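Long-range contacts in beta-ketoacyl-[acyl-carrier-protein] synthase III (Pseudomonas aeruginosa, PDB 2X3E), which probably catalyses the condensation of acetyl-CoA with malonyl-ACP that initiates fatty acid synthesis: residues A110-L119 with L307-S318; G175-G183 with S229-W239. The protein carries 1 engineered substitution. All blocks are in the same frame, centred on the assembly; numbering follows the deposited sequence. Where two conformers were deposited one is given.

Interaction 1: residues A110-L119 with L307-S318; sequences AAATGFVYGL and LTGFGAGLTWGS. Engineered in segment 110-119: A112 (natural residue Cys).
The carbonyl oxygen of A110, which accepts the backbone bond from T113 N, lies close to the T315 hydroxyl. The sharp turn at A111, with positive phi, leads into A112 and is consistent with the nucleophile elbow of the thiolase fold. Here the methyl groups of A111 and A312 meet tightly, CB to CB 3.4 Å. A112, an engineered residue at the position predicted for the catalytic cysteine, sets its CB 3.4 Å from F310 O, over a strand that carries no side chain at G311. T113 spans both strands. With chi1 at -38° its OG1 lies beside its own backbone N and its methyl anti to it. The hydroxyl proton has two acceptors in reach: T315 OG1 at 2.7 Å from T113 OG1, and more weakly T315 O. T315 OG1 itself donates to A312 O (2.9 Å), from above the carbonyl plane, which ties the threonine pair to the hairpin turn. T113 CG2 turns the other way, to 3.5 Å from W316 C. F115 offers a ring edge to L307 CD1. V116 straddles the hairpin: CG1 packs on the G317 backbone and CG2 on that of G309. The Y117 ring comes obliquely to T315 CB and W316 O, and L119 CD1 meets L307 CD1 at 3.7 Å. The N-to-C direction of helix 114-119 lies at 123° to strand 307-311 and 58° to strand 315-318. I286 of helix 285-295 packs on F115, V116 and L307, while F310 and W316 touch helix 215-237, so the strand pair lies between helices 114-127 and 215-237.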
# COMPACT_ATOMS: atom_id res chain seq x y z
N ALA A 110 -2.68 -5.78 1.77
CA ALA A 110 -3.05 -6.55 2.96
C ALA A 110 -3.90 -7.76 2.57
O ALA A 110 -4.77 -8.19 3.32
CB ALA A 110 -3.78 -5.67 3.98
N ALA A 111 -3.63 -8.31 1.38
CA ALA A 111 -4.22 -9.56 0.95
C ALA A 111 -5.75 -9.54 1.07
O ALA A 111 -6.39 -8.57 0.65
CB ALA A 111 -3.61 -10.73 1.74
N ALA A 112 -6.33 -10.58 1.66
CA ALA A 112 -7.79 -10.69 1.76
C ALA A 112 -8.39 -9.72 2.80
O ALA A 112 -9.61 -9.57 2.86
CB ALA A 112 -8.18 -12.13 2.06
N THR A 113 -7.53 -9.08 3.61
CA THR A 113 -7.95 -8.02 4.53
C THR A 113 -7.76 -6.61 3.94
O THR A 113 -7.94 -5.61 4.64
CB THR A 113 -7.17 -8.11 5.87
OG1 THR A 113 -6.99 -9.48 6.23
CG2 THR A 113 -7.91 -7.37 6.98
N GLY A 114 -7.42 -6.53 2.66
CA GLY A 114 -7.12 -5.27 2.00
C GLY A 114 -8.23 -4.23 2.04
O GLY A 114 -7.95 -3.04 2.20
N PHE A 115 -9.48 -4.65 1.89
CA PHE A 115 -10.59 -3.69 1.89
C PHE A 115 -10.82 -3.07 3.28
O PHE A 115 -11.07 -1.86 3.40
CB PHE A 115 -11.86 -4.33 1.36
CG PHE A 115 -12.96 -3.34 1.07
CD1 PHE A 115 -12.90 -2.53 -0.05
CD2 PHE A 115 -14.05 -3.22 1.93
CE1 PHE A 115 -13.90 -1.61 -0.31
CE2 PHE A 115 -15.05 -2.31 1.68
CZ PHE A 115 -14.98 -1.50 0.55
N VAL A 116 -10.68 -3.89 4.33
CA VAL A 116 -10.81 -3.39 5.71
C VAL A 116 -9.66 -2.43 6.07
O VAL A 116 -9.92 -1.34 6.61
CB VAL A 116 -10.91 -4.54 6.74
CG1 VAL A 116 -11.05 -4.00 8.15
CG2 VAL A 116 -12.11 -5.44 6.41
N TYR A 117 -8.43 -2.83 5.78
CA TYR A 117 -7.25 -1.96 5.96
C TYR A 117 -7.37 -0.71 5.11
O TYR A 117 -7.01 0.38 5.54
CB TYR A 117 -5.95 -2.69 5.60
CG TYR A 117 -5.27 -3.36 6.78
CD1 TYR A 117 -5.63 -4.63 7.21
CD2 TYR A 117 -4.25 -2.71 7.46
CE1 TYR A 117 -5.00 -5.23 8.30
CE2 TYR A 117 -3.62 -3.29 8.54
CZ TYR A 117 -3.99 -4.55 8.96
OH TYR A 117 -3.33 -5.11 10.03
N GLY A 118 -7.86 -0.90 3.88
CA GLY A 118 -8.14 0.21 2.97
C GLY A 118 -9.09 1.24 3.56
O GLY A 118 -8.85 2.44 3.44
N LEU A 119 -10.16 0.77 4.20
CA LEU A 119 -11.12 1.68 4.85
C LEU A 119 -10.49 2.44 6.02
O LEU A 119 -10.75 3.64 6.21
CB LEU A 119 -12.34 0.90 5.34
CG LEU A 119 -13.31 0.42 4.26
CD1 LEU A 119 -14.28 -0.60 4.85
CD2 LEU A 119 -14.07 1.61 3.66
N LEU A 307 -18.11 -5.28 8.66
CA LEU A 307 -17.32 -5.86 7.59
C LEU A 307 -16.12 -6.48 8.27
O LEU A 307 -15.53 -5.89 9.17
CB LEU A 307 -16.87 -4.78 6.61
CG LEU A 307 -17.91 -3.76 6.15
CD1 LEU A 307 -17.29 -2.75 5.19
CD2 LEU A 307 -19.10 -4.46 5.50
N THR A 308 -15.73 -7.67 7.84
CA THR A 308 -14.62 -8.36 8.47
C THR A 308 -13.79 -9.16 7.47
O THR A 308 -14.33 -9.76 6.53
CB THR A 308 -15.11 -9.25 9.63
OG1 THR A 308 -13.99 -9.80 10.33
CG2 THR A 308 -16.00 -10.37 9.11
N GLY A 309 -12.47 -9.16 7.68
CA GLY A 309 -11.55 -9.89 6.82
C GLY A 309 -10.46 -10.62 7.58
O GLY A 309 -10.13 -10.27 8.71
N PHE A 310 -9.93 -11.67 6.96
CA PHE A 310 -8.74 -12.38 7.43
C PHE A 310 -8.02 -12.88 6.18
O PHE A 310 -8.67 -13.31 5.23
CB PHE A 310 -9.11 -13.56 8.34
CG PHE A 310 -8.01 -14.58 8.47
CD1 PHE A 310 -7.00 -14.43 9.41
CD2 PHE A 310 -7.98 -15.69 7.64
CE1 PHE A 310 -5.98 -15.36 9.52
CE2 PHE A 310 -6.96 -16.63 7.74
CZ PHE A 310 -5.96 -16.46 8.69
N GLY A 311 -6.70 -12.82 6.16
CA GLY A 311 -5.96 -13.31 5.00
C GLY A 311 -4.45 -13.34 5.17
O GLY A 311 -3.93 -13.31 6.29
N ALA A 312 -3.77 -13.41 4.03
CA ALA A 312 -2.32 -13.55 4.00
C ALA A 312 -1.65 -12.43 4.78
O ALA A 312 -2.15 -11.30 4.84
CB ALA A 312 -1.83 -13.57 2.55
N GLY A 313 -0.50 -12.75 5.37
CA GLY A 313 0.27 -11.82 6.19
C GLY A 313 0.89 -12.48 7.41
O GLY A 313 2.11 -12.44 7.58
N LEU A 314 0.10 -13.08 8.30
CA LEU A 314 -1.36 -13.05 8.28
C LEU A 314 -1.88 -11.66 8.67
O LEU A 314 -1.18 -10.91 9.36
CB LEU A 314 -1.94 -14.08 9.26
CG LEU A 314 -1.55 -15.54 9.02
CD1 LEU A 314 -2.14 -16.45 10.10
CD2 LEU A 314 -2.00 -15.99 7.64
N THR A 315 -3.09 -11.35 8.22
CA THR A 315 -3.78 -10.11 8.55
C THR A 315 -5.23 -10.39 8.91
O THR A 315 -5.79 -11.40 8.49
CB THR A 315 -3.80 -9.13 7.35
OG1 THR A 315 -4.27 -9.82 6.17
CG2 THR A 315 -2.41 -8.56 7.10
N TRP A 316 -5.83 -9.49 9.67
CA TRP A 316 -7.25 -9.53 9.95
C TRP A 316 -7.73 -8.16 10.36
O TRP A 316 -6.93 -7.27 10.69
CB TRP A 316 -7.56 -10.52 11.08
CG TRP A 316 -6.93 -10.12 12.37
CD1 TRP A 316 -7.38 -9.20 13.26
CD2 TRP A 316 -5.69 -10.61 12.90
NE1 TRP A 316 -6.51 -9.08 14.31
CE2 TRP A 316 -5.46 -9.94 14.12
CE3 TRP A 316 -4.75 -11.55 12.46
CZ2 TRP A 316 -4.33 -10.19 14.91
CZ3 TRP A 316 -3.63 -11.79 13.24
CH2 TRP A 316 -3.43 -11.12 14.45
N GLY A 317 -9.04 -7.99 10.36
CA GLY A 317 -9.65 -6.77 10.89
C GLY A 317 -11.13 -6.69 10.63
O GLY A 317 -11.67 -7.42 9.80
N SER A 318 -11.79 -5.80 11.36
CA SER A 318 -13.20 -5.54 11.15
C SER A 318 -13.50 -4.05 11.33
O SER A 318 -12.73 -3.32 11.95
CB SER A 318 -14.05 -6.35 12.12
OG SER A 318 -13.70 -7.72 12.10

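Interaction 2: residues G175-G183 with S229-W239; sequences GALLAFDLG and SVRRVLDRVGW
Charge dominates the meeting of D181 with helix 229-237. A chi1 of 178° places the D181 carboxylate anti to the backbone N, toward the helix, where R232 and R236 form a salt-bridge network with it. R232, its chain bent at chi3, grips side-on with two nitrogens. NE reaches D181 OD1 at 3.0 Å along a nearly straight N-H line (175°), within the guanidinium plane but from above the carboxylate, and NH2 reaches D181 OD2 at 2.9 Å on the syn side. R236 arrives on an extended chain, and its NH1 bonds D181 OD1 through the anti lone pair at 2.9 Å; the same nitrogen also donates to F180 O (3.3 Å). R232 CB lies over one face of the R236 guanidinium. A neutral donor adds to these charged ones: S229 OG gives a 2.6 Å bond to D181 OD2 from its anti side. A water donates to D181 OD1 and weakly accepts from R232 NH2.

Apolar contacts take over toward the start of the strand. V233 CG2 sits 3.7 Å from A179 CB and also against A179 O. L178 CD1 packs on CG2 of V237 in one of two modelled conformers of that valine, and also comes obliquely to the W239 ring at CZ2 (4.1 Å).

Each carboxylate oxygen therefore accepts two bonds from the helix, which fixes the rotation of the group. Two positive charges around one buried carboxylate would be expected to favour its ionised form. The network ties strand 177-183, outermost in its sheet within the chain, to the helix covering that sheet.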
# COMPACT_ATOMS: atom_id res chain seq x y z
N GLY A 175 -23.53 5.56 7.78
CA GLY A 175 -22.41 5.32 6.87
C GLY A 175 -21.06 5.71 7.42
O GLY A 175 -20.03 5.38 6.83
N ALA A 176 -21.05 6.43 8.54
CA ALA A 176 -19.81 6.77 9.22
C ALA A 176 -19.14 5.50 9.75
O ALA A 176 -19.80 4.64 10.33
CB ALA A 176 -20.05 7.75 10.35
N LEU A 177 -17.84 5.40 9.54
CA LEU A 177 -17.08 4.26 10.04
C LEU A 177 -16.91 4.46 11.54
O LEU A 177 -16.30 5.43 11.97
CB LEU A 177 -15.72 4.17 9.34
CG LEU A 177 -15.74 4.14 7.81
CD1 LEU A 177 -14.31 4.04 7.29
CD2 LEU A 177 -16.60 3.02 7.26
N LEU A 178 -17.46 3.53 12.34
CA LEU A 178 -17.63 3.74 13.79
C LEU A 178 -16.49 3.23 14.69
O LEU A 178 -16.17 3.86 15.71
CB LEU A 178 -18.93 3.09 14.25
CG LEU A 178 -20.21 3.71 13.68
CD1 LEU A 178 -21.42 2.92 14.16
CD2 LEU A 178 -20.31 5.18 14.07
N ALA A 179 -15.94 2.08 14.35
CA ALA A 179 -14.89 1.45 15.15
C ALA A 179 -14.14 0.48 14.27
O ALA A 179 -14.73 -0.12 13.38
CB ALA A 179 -15.50 0.73 16.34
N PHE A 180 -12.84 0.33 14.52
CA PHE A 180 -12.00 -0.62 13.80
C PHE A 180 -11.34 -1.62 14.74
O PHE A 180 -11.09 -1.33 15.91
CB PHE A 180 -10.87 0.10 13.05
CG PHE A 180 -11.30 0.77 11.79
CD1 PHE A 180 -11.20 0.12 10.57
CD2 PHE A 180 -11.76 2.08 11.80
CE1 PHE A 180 -11.56 0.75 9.39
CE2 PHE A 180 -12.14 2.71 10.63
CZ PHE A 180 -12.03 2.05 9.43
N ASP A 181 -11.09 -2.81 14.20
CA ASP A 181 -10.16 -3.77 14.76
C ASP A 181 -9.20 -4.12 13.64
O ASP A 181 -9.64 -4.48 12.56
CB ASP A 181 -10.86 -5.05 15.23
CG ASP A 181 -9.89 -6.08 15.77
OD1 ASP A 181 -9.27 -5.81 16.82
OD2 ASP A 181 -9.74 -7.15 15.15
N LEU A 182 -7.89 -4.00 13.89
CA LEU A 182 -6.89 -4.29 12.87
C LEU A 182 -5.68 -4.97 13.49
O LEU A 182 -5.17 -4.52 14.52
CB LEU A 182 -6.43 -3.00 12.19
CG LEU A 182 -7.47 -2.14 11.47
CD1 LEU A 182 -6.96 -0.71 11.31
CD2 LEU A 182 -7.82 -2.75 10.11
N GLY A 183 -5.21 -6.04 12.85
CA GLY A 183 -4.05 -6.77 13.34
C GLY A 183 -3.33 -7.58 12.29
O GLY A 183 -3.69 -7.57 11.10
N SER A 229 -12.52 -11.10 15.79
CA SER A 229 -12.36 -9.71 15.36
C SER A 229 -13.70 -8.98 15.38
O SER A 229 -13.80 -7.84 15.86
CB SER A 229 -11.71 -9.63 13.98
OG SER A 229 -11.54 -8.27 13.57
N VAL A 230 -14.74 -9.64 14.88
CA VAL A 230 -16.10 -9.10 14.93
C VAL A 230 -16.47 -8.84 16.39
O VAL A 230 -16.94 -7.75 16.72
CB VAL A 230 -17.14 -10.05 14.28
CG1 VAL A 230 -18.56 -9.51 14.49
CG2 VAL A 230 -16.85 -10.21 12.79
N ARG A 231 -16.26 -9.82 17.26
CA ARG A 231 -16.61 -9.65 18.68
C ARG A 231 -15.94 -8.43 19.30
O ARG A 231 -16.57 -7.70 20.05
CB ARG A 231 -16.25 -10.89 19.51
CG ARG A 231 -16.53 -10.72 21.01
CD ARG A 231 -18.01 -10.41 21.28
NE ARG A 231 -18.84 -11.58 21.02
CZ ARG A 231 -20.17 -11.60 21.01
NH1 ARG A 231 -20.87 -10.49 21.23
NH2 ARG A 231 -20.81 -12.74 20.78
N ARG A 232 -14.67 -8.22 18.98
CA ARG A 232 -13.95 -7.05 19.51
C ARG A 232 -14.57 -5.73 19.08
O ARG A 232 -14.72 -4.81 19.89
CB ARG A 232 -12.47 -7.12 19.12
CG ARG A 232 -11.75 -8.26 19.82
CD ARG A 232 -10.26 -8.13 19.74
NE ARG A 232 -9.74 -8.32 18.39
CZ ARG A 232 -9.52 -9.50 17.80
NH1 ARG A 232 -9.80 -10.65 18.42
NH2 ARG A 232 -9.03 -9.53 16.57
N VAL A 233 -14.95 -5.64 17.81
CA VAL A 233 -15.56 -4.41 17.31
C VAL A 233 -17.01 -4.24 17.84
O VAL A 233 -17.44 -3.12 18.12
CB VAL A 233 -15.43 -4.32 15.76
CG1 VAL A 233 -16.53 -5.09 15.06
CG2 VAL A 233 -15.39 -2.87 15.30
N LEU A 234 -17.73 -5.35 18.03
CA LEU A 234 -19.06 -5.31 18.67
C LEU A 234 -18.96 -4.73 20.09
O LEU A 234 -19.71 -3.81 20.45
CB LEU A 234 -19.69 -6.71 18.73
CG LEU A 234 -20.15 -7.34 17.40
CD1 LEU A 234 -20.72 -8.73 17.66
CD2 LEU A 234 -21.16 -6.46 16.71
N ASP A 235 -18.01 -5.26 20.86
CA ASP A 235 -17.73 -4.77 22.21
C ASP A 235 -17.34 -3.30 22.21
O ASP A 235 -17.74 -2.55 23.10
CB ASP A 235 -16.63 -5.61 22.87
CG ASP A 235 -17.10 -7.00 23.30
OD1 ASP A 235 -18.33 -7.22 23.41
OD2 ASP A 235 -16.23 -7.88 23.53
N ARG A 236 -16.57 -2.88 21.20
CA ARG A 236 -16.14 -1.49 21.09
C ARG A 236 -17.29 -0.51 20.81
O ARG A 236 -17.33 0.58 21.38
CB ARG A 236 -15.02 -1.35 20.06
CG ARG A 236 -13.67 -1.80 20.61
CD ARG A 236 -12.62 -2.14 19.55
NE ARG A 236 -11.54 -2.91 20.17
CZ ARG A 236 -10.58 -3.59 19.53
NH1 ARG A 236 -10.51 -3.61 18.21
NH2 ARG A 236 -9.67 -4.25 20.24
N VAL A 237 -18.23 -0.92 19.96
CA VAL A 237 -19.33 -0.03 19.56
C VAL A 237 -20.56 -0.23 20.45
O VAL A 237 -21.53 0.53 20.37
CB VAL A 237 -19.67 -0.22 18.07
CG1 VAL A 237 -20.53 -1.46 17.86
CG2 VAL A 237 -20.33 1.03 17.51
N GLY A 238 -20.52 -1.25 21.32
CA GLY A 238 -21.59 -1.50 22.27
C GLY A 238 -22.79 -2.21 21.67
O GLY A 238 -23.93 -1.94 22.06
N TRP A 239 -22.54 -3.10 20.72
CA TRP A 239 -23.58 -3.95 20.15
C TRP A 239 -23.41 -5.38 20.64
O TRP A 239 -22.30 -5.84 20.85
CB TRP A 239 -23.51 -3.98 18.62
CG TRP A 239 -23.75 -2.68 17.94
CD1 TRP A 239 -24.32 -1.57 18.48
CD2 TRP A 239 -23.44 -2.37 16.59
NE1 TRP A 239 -24.37 -0.57 17.54
CE2 TRP A 239 -23.84 -1.04 16.37
CE3 TRP A 239 -22.85 -3.08 15.53
CZ2 TRP A 239 -23.67 -0.40 15.13
CZ3 TRP A 239 -22.68 -2.45 14.31
CH2 TRP A 239 -23.10 -1.12 14.12
O HOH W 1 -6.66 -7.14 16.44

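Both interactions are built on the sheet holding strands 315-322 and 177-184, their centres about 14 Å apart; along the chain, interaction 2 is nested within the loop closed by interaction 1. Two probable hydrogen bonds join them: S318 OG to S229 OG at 2.7 Å, and Y117 OH to G183 O, also 2.7 Å. W316, packing against R232 and D181, adds a further bridge. Interaction 1 lies at the predicted active site: the side chain of A112, engineered in place of the cysteine, is about 3 Å from that of H250 and about 6 Å from that of N280. Interaction 2 is more peripheral, the S229 side chain lying about 11 Å from that of H250. Both also touch the second subunit.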